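Local coordinates for protein japanin (Rhipicephalus appendiculatus, PDB 4BOE) that binds cholesterol, probably taken from the host blood meal, in its barrel and, as a salivary tick lipocalin, blocks dendritic cell differentiation and dampens the host immune response, at residues P2-I7 and V65-Y70; V41-I46 and G61-K66. One frame throughout, in Å; residues are numbered along the deposited sequence.

How the interactions relate
Both interactions build on strand 59-66 of the lipocalin barrel and share Val65 and Lys66; their centres lie about 13 Å apart. Interaction 2 pairs this strand with strand 40-49 in the barrel wall, and interaction 1 sets the N-terminal segment 2-7 against the end of the same strand and the loop that follows. Arg43 ties the two together: its NH1 lies 2.9 Å from Ala6 O, a probable hydrogen bond. Both interactions reach the cholesterol pocket. The side chain of Ala6, which comes within about 4 Å of the sterol, belongs to it, as do Leu45 and Phe63 of the hairpin, where Phe63 CE2 approaches cholesterol C24 to 3.7 Å.

Interaction 1 of 2, residues P2-I7 and V65-Y70; sequences PSMPAI and VKWEPY
The indole of Trp67 lies between Met4 on one face and the backbone of its own segment on the other, where Pro69 CA sits 4.1 Å from the ring plane, towards the rim. Met4 spreads along its face: CB rests on the six-membered ring, 3.5 Å from Trp67 CZ3, CG stands 3.5 Å above the ring plane, and the methyl group lies over the five-membered ring. Met4 CE stands 3.7 Å from the centroid of that smaller ring and only 13° off its normal, a CH-pi contact. The sulfur is above the same face, so this is also a Met-aromatic contact, in which the methyl carbon approaches the five-membered ring more closely than the sulfur does. Bends at chi2 (72°) and chi3 (128°) fold the chain over the indole and bring CE back onto it. At the ring edge, near its plane, Ile7 CD1 reaches Trp67 CE3 at 3.9 Å, the two side chains meeting at about a right angle.

Further along, Val65 CG2 packs 3.6 Å from Ala6 O and 4.2 Å from Ile7 CG2. No hydrogen bond joins the segments. The indole NE1 instead bonds to Ser71 O, while Ile94 of strand 91-98 touches both Met4 and Trp67. This apolar packing lays the segment leading into strand 12-18 across the barrel end near the sterol tail, consistent with the closed end of a lipocalin barrel.

Interaction 2 of 2, residues V41-I46 and G61-K66; sequences VTRSLI and GAFQVK. With CLR (cholesterol), chain C.
Val41 O accepts the amide of Val65 at 2.8 Å and also receives a CA-H...O contact from Gln64, whose CA is 3.1 Å away. This carbonyl belongs to an antiparallel beta hairpin of the lipocalin barrel, in which three hydrogen-bonded pairs, Val41 with Val65, Arg43 with Phe63 and Leu45 with Gly61, alternate with the non-hydrogen-bonded pairs Thr42-Gln64 and Ser44-Ala62. Leu45 N stands above the plane of the Gly61 carbonyl, 62° out of it.

On the face that carries Arg43, Leu45 and Phe63, the phenyl ring is held between protein and ligand. Arg43 CB packs over one ring face in a CH-pi contact, 4.2 Å from the centroid, and cholesterol C21 lies over the opposite face. Leu45 CB adjoins the ring edge at 3.9 Å from Phe63 CE1, and Leu45 CD2 reaches cholesterol C12 at 4.0 Å, so both residues line the pocket. A chi1 of 63° sets the phenyl between its own backbone N and carbonyl carbon, turned towards strand 40-49. Arg43 runs beside the ring to its guanidinium, where NE hydrogen-bonds to Thr31 OG1, NH1 to the carbonyls of Ala6 and Asn8, and NH2 to that of Gln10. On the other face of the sheet, one water accepts a hydrogen bond from Thr42 OG1 at 2.7 Å and donates one to Gln64 OE1 at 2.8 Å.

Interaction 1 of 2, residues P2-I7 and V65-Y70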
ATOM      1  N   PRO A   2      -1.757  16.905  -9.531  1.00 42.86           N
ATOM      2  CA  PRO A   2      -2.434  15.685  -9.068  1.00 42.99           C
ATOM      3  C   PRO A   2      -2.659  15.636  -7.578  1.00 46.40           C
ATOM      4  O   PRO A   2      -1.920  16.250  -6.798  1.00 44.63           O
ATOM      5  CB  PRO A   2      -1.501  14.560  -9.529  1.00 45.00           C
ATOM      6  CG  PRO A   2      -0.869  15.093 -10.725  1.00 49.63           C
ATOM      7  CD  PRO A   2      -0.637  16.557 -10.424  1.00 45.15           C
ATOM      8  N   SER A   3      -3.700  14.904  -7.183  1.00 43.96           N
ATOM      9  CA  SER A   3      -4.066  14.764  -5.769  1.00 43.84           C
ATOM     10  C   SER A   3      -3.257  13.580  -5.145  1.00 46.46           C
ATOM     11  O   SER A   3      -3.146  12.547  -5.792  1.00 44.70           O
ATOM     12  CB  SER A   3      -5.577  14.575  -5.650  1.00 44.83           C
ATOM     13  OG  SER A   3      -6.227  15.796  -5.991  1.00 52.81           O
ATOM     14  N   MET A   4      -2.659  13.763  -3.925  1.00 42.39           N
ATOM     15  CA  MET A   4      -1.845  12.728  -3.257  1.00 41.12           C
ATOM     16  C   MET A   4      -2.759  11.563  -2.786  1.00 41.69           C
ATOM     17  O   MET A   4      -3.612  11.776  -1.928  1.00 42.50           O
ATOM     18  CB  MET A   4      -0.957  13.331  -2.138  1.00 44.45           C
ATOM     19  CG  MET A   4      -0.717  12.412  -0.881  1.00 49.61           C
ATOM     20  SD  MET A   4       0.354  11.051  -1.177  1.00 52.53           S
ATOM     21  CE  MET A   4       1.466  11.196   0.051  1.00 49.72           C
ATOM     22  N   PRO A   5      -2.603  10.342  -3.353  1.00 34.97           N
ATOM     23  CA  PRO A   5      -3.520   9.234  -3.046  1.00 34.25           C
ATOM     24  C   PRO A   5      -3.646   8.749  -1.573  1.00 35.43           C
ATOM     25  O   PRO A   5      -4.739   8.284  -1.190  1.00 33.48           O
ATOM     26  CB  PRO A   5      -3.025   8.105  -3.936  1.00 35.63           C
ATOM     27  CG  PRO A   5      -2.162   8.698  -4.892  1.00 39.96           C
ATOM     28  CD  PRO A   5      -1.560   9.896  -4.291  1.00 35.36           C
ATOM     29  N   ALA A   6      -2.545   8.797  -0.798  1.00 29.94           N
ATOM     30  CA  ALA A   6      -2.511   8.362   0.602  1.00 29.74           C
ATOM     31  C   ALA A   6      -3.534   9.063   1.502  1.00 34.92           C
ATOM     32  O   ALA A   6      -4.132   8.424   2.366  1.00 32.97           O
ATOM     33  CB  ALA A   6      -1.133   8.558   1.165  1.00 29.71           C
ATOM     34  N   ILE A   7      -3.772  10.369   1.269  1.00 32.24           N
ATOM     35  CA  ILE A   7      -4.730  11.181   2.051  1.00 31.58           C
ATOM     36  C   ILE A   7      -6.028  11.442   1.301  1.00 36.95           C
ATOM     37  O   ILE A   7      -6.884  12.180   1.782  1.00 39.62           O
ATOM     38  CB  ILE A   7      -4.043  12.475   2.533  1.00 34.94           C
ATOM     39  CG1 ILE A   7      -3.476  13.326   1.340  1.00 37.21           C
ATOM     40  CG2 ILE A   7      -2.924  12.109   3.500  1.00 33.17           C
ATOM     41  CD1 ILE A   7      -3.475  14.718   1.566  1.00 41.86           C
ATOM     42  N   VAL A  65      -2.448   8.239   8.630  1.00 33.56           N
ATOM     43  CA  VAL A  65      -1.405   8.845   7.808  1.00 34.64           C
ATOM     44  C   VAL A  65      -1.523  10.358   7.772  1.00 38.31           C
ATOM     45  O   VAL A  65      -2.617  10.921   7.750  1.00 38.45           O
ATOM     46  CB  VAL A  65      -1.321   8.247   6.360  1.00 39.19           C
ATOM     47  CG1 VAL A  65      -1.035   6.763   6.414  1.00 39.98           C
ATOM     48  CG2 VAL A  65      -2.598   8.476   5.581  1.00 39.52           C
ATOM     49  N   LYS A  66      -0.382  10.999   7.689  1.00 35.17           N
ATOM     50  CA  LYS A  66      -0.264  12.442   7.584  1.00 34.77           C
ATOM     51  C   LYS A  66       0.691  12.773   6.442  1.00 36.82           C
ATOM     52  O   LYS A  66       1.783  12.222   6.393  1.00 35.29           O
ATOM     53  CB  LYS A  66       0.303  13.039   8.893  1.00 36.79           C
ATOM     54  CG  LYS A  66       0.240  14.554   8.980  1.00 36.43           C
ATOM     55  CD  LYS A  66       0.916  15.124  10.202  1.00 51.92           C
ATOM     56  CE  LYS A  66       2.421  14.986  10.173  1.00 79.08           C
ATOM     57  NZ  LYS A  66       3.087  15.870  11.172  1.00 97.87           N
ATOM     58  N   TRP A  67       0.310  13.724   5.575  1.00 35.48           N
ATOM     59  CA  TRP A  67       1.199  14.245   4.537  1.00 35.89           C
ATOM     60  C   TRP A  67       1.126  15.774   4.469  1.00 39.30           C
ATOM     61  O   TRP A  67       0.093  16.319   4.109  1.00 38.52           O
ATOM     62  CB  TRP A  67       0.895  13.647   3.177  1.00 34.24           C
ATOM     63  CG  TRP A  67       1.797  14.150   2.091  1.00 34.30           C
ATOM     64  CD1 TRP A  67       3.154  13.995   2.004  1.00 36.77           C
ATOM     65  CD2 TRP A  67       1.402  14.902   0.934  1.00 33.76           C
ATOM     66  NE1 TRP A  67       3.622  14.580   0.848  1.00 35.83           N
ATOM     67  CE2 TRP A  67       2.564  15.119   0.160  1.00 36.40           C
ATOM     68  CE3 TRP A  67       0.203  15.526   0.543  1.00 34.46           C
ATOM     69  CZ2 TRP A  67       2.537  15.834  -1.027  1.00 34.51           C
ATOM     70  CZ3 TRP A  67       0.193  16.278  -0.620  1.00 35.52           C
ATOM     71  CH2 TRP A  67       1.348  16.415  -1.394  1.00 35.78           C
ATOM     72  N   GLU A  68       2.217  16.447   4.834  1.00 38.65           N
ATOM     73  CA  GLU A  68       2.340  17.912   4.696  1.00 40.19           C
ATOM     74  C   GLU A  68       2.600  18.188   3.185  1.00 43.09           C
ATOM     75  O   GLU A  68       3.381  17.452   2.584  1.00 40.16           O
ATOM     76  CB  GLU A  68       3.535  18.455   5.495  1.00 41.37           C
ATOM     77  CG  GLU A  68       3.464  18.236   6.996  1.00 57.97           C
ATOM     78  CD  GLU A  68       2.788  19.362   7.754  1.00 88.46           C
ATOM     79  OE1 GLU A  68       1.720  19.833   7.296  1.00 81.73           O
ATOM     80  OE2 GLU A  68       3.346  19.794   8.790  1.00 89.75           O
ATOM     81  N   PRO A  69       1.980  19.221   2.584  1.00 41.78           N
ATOM     82  CA  PRO A  69       2.196  19.505   1.146  1.00 41.13           C
ATOM     83  C   PRO A  69       3.653  19.621   0.731  1.00 39.53           C
ATOM     84  O   PRO A  69       4.492  20.219   1.434  1.00 36.47           O
ATOM     85  CB  PRO A  69       1.413  20.788   0.915  1.00 44.05           C
ATOM     86  CG  PRO A  69       0.297  20.718   1.922  1.00 47.66           C
ATOM     87  CD  PRO A  69       0.904  20.074   3.139  1.00 43.46           C
ATOM     88  N   TYR A  70       3.978  18.896  -0.360  1.00 35.91           N
ATOM     89  CA  TYR A  70       5.318  18.792  -0.933  1.00 33.93           C
ATOM     90  C   TYR A  70       6.315  18.115  -0.025  1.00 38.60           C
ATOM     91  O   TYR A  70       7.512  18.206  -0.275  1.00 39.67           O
ATOM     92  CB  TYR A  70       5.827  20.152  -1.414  1.00 34.05           C
ATOM     93  CG  TYR A  70       4.947  20.717  -2.499  1.00 35.62           C
ATOM     94  CD1 TYR A  70       5.025  20.239  -3.799  1.00 37.09           C
ATOM     95  CD2 TYR A  70       4.086  21.785  -2.245  1.00 37.19           C
ATOM     96  CE1 TYR A  70       4.226  20.754  -4.812  1.00 39.32           C
ATOM     97  CE2 TYR A  70       3.280  22.320  -3.261  1.00 38.37           C
ATOM     98  CZ  TYR A  70       3.347  21.792  -4.540  1.00 48.23           C
ATOM     99  OH  TYR A  70       2.575  22.273  -5.574  1.00 52.97           O
TER

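Interaction 2 of 2, residues V41-I46 and G61-K66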
ATOM      1  N   VAL A  41      -5.375  11.212   8.450  1.00 35.76           N
ATOM      2  CA  VAL A  41      -6.386  10.424   7.748  1.00 33.90           C
ATOM      3  C   VAL A  41      -6.345   9.025   8.347  1.00 35.97           C
ATOM      4  O   VAL A  41      -5.269   8.454   8.481  1.00 35.74           O
ATOM      5  CB  VAL A  41      -6.133  10.425   6.217  1.00 36.00           C
ATOM      6  CG1 VAL A  41      -6.990   9.379   5.506  1.00 35.31           C
ATOM      7  CG2 VAL A  41      -6.422  11.813   5.647  1.00 35.83           C
ATOM      8  N   THR A  42      -7.508   8.445   8.627  1.00 31.61           N
ATOM      9  CA  THR A  42      -7.565   7.083   9.143  1.00 30.73           C
ATOM     10  C   THR A  42      -7.936   6.215   7.984  1.00 33.34           C
ATOM     11  O   THR A  42      -8.882   6.510   7.255  1.00 32.48           O
ATOM     12  CB  THR A  42      -8.534   6.922  10.344  1.00 36.17           C
ATOM     13  OG1 THR A  42      -8.176   7.862  11.331  1.00 39.18           O
ATOM     14  CG2 THR A  42      -8.447   5.547  10.996  1.00 35.19           C
ATOM     15  N   ARG A  43      -7.171   5.147   7.802  1.00 29.51           N
ATOM     16  CA  ARG A  43      -7.443   4.183   6.760  1.00 30.35           C
ATOM     17  C   ARG A  43      -7.433   2.778   7.391  1.00 33.59           C
ATOM     18  O   ARG A  43      -6.816   2.551   8.432  1.00 32.44           O
ATOM     19  CB  ARG A  43      -6.366   4.222   5.661  1.00 27.39           C
ATOM     20  CG  ARG A  43      -5.981   5.592   5.087  1.00 27.26           C
ATOM     21  CD  ARG A  43      -4.997   5.390   3.903  1.00 32.15           C
ATOM     22  NE  ARG A  43      -5.698   4.748   2.799  1.00 30.02           N
ATOM     23  CZ  ARG A  43      -6.381   5.353   1.838  1.00 32.83           C
ATOM     24  NH1 ARG A  43      -6.367   6.675   1.734  1.00 28.67           N
ATOM     25  NH2 ARG A  43      -7.033   4.635   0.927  1.00 28.11           N
ATOM     26  N   SER A  44      -8.063   1.849   6.729  1.00 30.66           N
ATOM     27  CA  SER A  44      -7.995   0.444   7.116  1.00 31.48           C
ATOM     28  C   SER A  44      -6.940  -0.262   6.268  1.00 34.78           C
ATOM     29  O   SER A  44      -6.613   0.203   5.187  1.00 33.59           O
ATOM     30  CB  SER A  44      -9.339  -0.241   6.894  1.00 35.37           C
ATOM     31  OG  SER A  44      -9.662  -0.261   5.515  1.00 44.10           O
ATOM     32  N   LEU A  45      -6.388  -1.359   6.780  1.00 31.91           N
ATOM     33  CA  LEU A  45      -5.506  -2.244   6.059  1.00 31.19           C
ATOM     34  C   LEU A  45      -6.299  -3.542   5.978  1.00 33.85           C
ATOM     35  O   LEU A  45      -6.635  -4.106   7.002  1.00 34.44           O
ATOM     36  CB  LEU A  45      -4.178  -2.432   6.777  1.00 32.16           C
ATOM     37  CG  LEU A  45      -3.179  -3.341   6.065  1.00 36.32           C
ATOM     38  CD1 LEU A  45      -2.722  -2.759   4.733  1.00 35.56           C
ATOM     39  CD2 LEU A  45      -2.018  -3.559   6.935  1.00 41.14           C
ATOM     40  N   ILE A  46      -6.688  -3.943   4.776  1.00 30.35           N
ATOM     41  CA  ILE A  46      -7.510  -5.106   4.507  1.00 30.60           C
ATOM     42  C   ILE A  46      -6.667  -6.149   3.763  1.00 35.12           C
ATOM     43  O   ILE A  46      -5.908  -5.814   2.861  1.00 33.49           O
ATOM     44  CB  ILE A  46      -8.740  -4.696   3.654  1.00 33.83           C
ATOM     45  CG1 ILE A  46      -9.549  -3.545   4.272  1.00 34.32           C
ATOM     46  CG2 ILE A  46      -9.658  -5.880   3.351  1.00 33.31           C
ATOM     47  CD1 ILE A  46     -10.097  -3.830   5.647  1.00 43.44           C
ATOM     48  N   GLY A  61      -7.059  -4.242   9.748  1.00 37.13           N
ATOM     49  CA  GLY A  61      -6.263  -3.464  10.654  1.00 35.48           C
ATOM     50  C   GLY A  61      -6.561  -2.023  10.354  1.00 37.96           C
ATOM     51  O   GLY A  61      -7.372  -1.723   9.478  1.00 36.71           O
ATOM     52  N   ALA A  62      -5.926  -1.142  11.078  1.00 35.50           N
ATOM     53  CA  ALA A  62      -6.108   0.281  10.908  1.00 35.09           C
ATOM     54  C   ALA A  62      -4.863   1.037  11.219  1.00 35.70           C
ATOM     55  O   ALA A  62      -3.996   0.575  11.967  1.00 33.80           O
ATOM     56  CB  ALA A  62      -7.251   0.789  11.738  1.00 35.20           C
ATOM     57  N   PHE A  63      -4.748   2.181  10.544  1.00 30.46           N
ATOM     58  CA  PHE A  63      -3.612   3.065  10.692  1.00 29.03           C
ATOM     59  C   PHE A  63      -4.010   4.486  10.320  1.00 32.47           C
ATOM     60  O   PHE A  63      -5.037   4.722   9.700  1.00 31.87           O
ATOM     61  CB  PHE A  63      -2.410   2.557   9.857  1.00 29.23           C
ATOM     62  CG  PHE A  63      -2.606   2.517   8.360  1.00 29.84           C
ATOM     63  CD1 PHE A  63      -3.244   1.438   7.753  1.00 30.02           C
ATOM     64  CD2 PHE A  63      -2.169   3.561   7.559  1.00 31.02           C
ATOM     65  CE1 PHE A  63      -3.464   1.421   6.374  1.00 31.52           C
ATOM     66  CE2 PHE A  63      -2.407   3.547   6.180  1.00 30.92           C
ATOM     67  CZ  PHE A  63      -3.014   2.455   5.594  1.00 29.78           C
ATOM     68  N   GLN A  64      -3.209   5.424  10.721  1.00 31.38           N
ATOM     69  CA  GLN A  64      -3.426   6.802  10.355  1.00 32.28           C
ATOM     70  C   GLN A  64      -2.208   7.304   9.551  1.00 35.40           C
ATOM     71  O   GLN A  64      -1.095   6.848   9.773  1.00 31.93           O
ATOM     72  CB  GLN A  64      -3.624   7.666  11.601  1.00 34.28           C
ATOM     73  CG  GLN A  64      -4.868   7.312  12.373  1.00 42.11           C
ATOM     74  CD  GLN A  64      -5.074   8.324  13.458  1.00 54.75           C
ATOM     75  OE1 GLN A  64      -5.855   9.264  13.333  1.00 55.12           O
ATOM     76  NE2 GLN A  64      -4.248   8.254  14.454  1.00 42.44           N
ATOM     77  N   VAL A  65      -2.448   8.239   8.630  1.00 33.56           N
ATOM     78  CA  VAL A  65      -1.405   8.845   7.808  1.00 34.64           C
ATOM     79  C   VAL A  65      -1.523  10.358   7.772  1.00 38.31           C
ATOM     80  O   VAL A  65      -2.617  10.921   7.750  1.00 38.45           O
ATOM     81  CB  VAL A  65      -1.321   8.247   6.360  1.00 39.19           C
ATOM     82  CG1 VAL A  65      -1.035   6.763   6.414  1.00 39.98           C
ATOM     83  CG2 VAL A  65      -2.598   8.476   5.581  1.00 39.52           C
ATOM     84  N   LYS A  66      -0.382  10.999   7.689  1.00 35.17           N
ATOM     85  CA  LYS A  66      -0.264  12.442   7.584  1.00 34.77           C
ATOM     86  C   LYS A  66       0.691  12.773   6.442  1.00 36.82           C
ATOM     87  O   LYS A  66       1.783  12.222   6.393  1.00 35.29           O
ATOM     88  CB  LYS A  66       0.303  13.039   8.893  1.00 36.79           C
ATOM     89  CG  LYS A  66       0.240  14.554   8.980  1.00 36.43           C
ATOM     90  CD  LYS A  66       0.916  15.124  10.202  1.00 51.92           C
ATOM     91  CE  LYS A  66       2.421  14.986  10.173  1.00 79.08           C
ATOM     92  NZ  LYS A  66       3.087  15.870  11.172  1.00 97.87           N
TER
HETATM   93  C1  CLR C 575       1.791  -7.107   2.934  1.00 37.63           C
HETATM   94  C2  CLR C 575       2.153  -8.541   2.554  1.00 35.84           C
HETATM   95  C3  CLR C 575       3.015  -8.583   1.310  1.00 33.56           C
HETATM   96  C4  CLR C 575       4.262  -7.745   1.503  1.00 35.22           C
HETATM   97  C5  CLR C 575       3.962  -6.340   1.979  1.00 33.45           C
HETATM   98  C6  CLR C 575       4.511  -5.296   1.370  1.00 31.26           C
HETATM   99  C7  CLR C 575       4.289  -3.865   1.745  1.00 31.73           C
HETATM  100  C8  CLR C 575       3.685  -3.713   3.136  1.00 33.21           C
HETATM  101  C9  CLR C 575       2.535  -4.731   3.315  1.00 32.55           C
HETATM  102  C10 CLR C 575       3.016  -6.211   3.177  1.00 35.80           C
HETATM  103  C11 CLR C 575       1.735  -4.473   4.605  1.00 32.72           C
HETATM  104  C12 CLR C 575       1.289  -3.021   4.771  1.00 30.28           C
HETATM  105  C13 CLR C 575       2.458  -2.024   4.678  1.00 32.40           C
HETATM  106  C14 CLR C 575       3.157  -2.294   3.329  1.00 31.50           C
HETATM  107  C15 CLR C 575       4.114  -1.106   3.177  1.00 32.45           C
HETATM  108  C16 CLR C 575       3.288   0.066   3.708  1.00 30.63           C
HETATM  109  C17 CLR C 575       2.076  -0.541   4.457  1.00 32.23           C
HETATM  110  C18 CLR C 575       3.402  -2.186   5.887  1.00 35.00           C
HETATM  111  C19 CLR C 575       3.761  -6.705   4.437  1.00 36.02           C
HETATM  112  C20 CLR C 575       1.630   0.317   5.655  1.00 32.42           C
HETATM  113  C21 CLR C 575       0.413  -0.263   6.391  1.00 34.01           C
HETATM  114  C22 CLR C 575       1.362   1.771   5.225  1.00 31.31           C
HETATM  115  C23 CLR C 575       0.490   1.972   3.961  1.00 29.89           C
HETATM  116  C24 CLR C 575       0.277   3.422   3.649  1.00 29.65           C
HETATM  117  C25 CLR C 575      -0.359   3.842   2.341  1.00 35.30           C
HETATM  118  C26 CLR C 575      -0.742   2.832   1.290  1.00 34.58           C
HETATM  119  C27 CLR C 575      -1.302   5.018   2.405  1.00 33.74           C
HETATM  120  O1  CLR C 575       3.419  -9.939   1.076  1.00 34.98           O
HETATM  121  O   HOH W   1      -7.712  10.498  11.719  1.00 55.96           O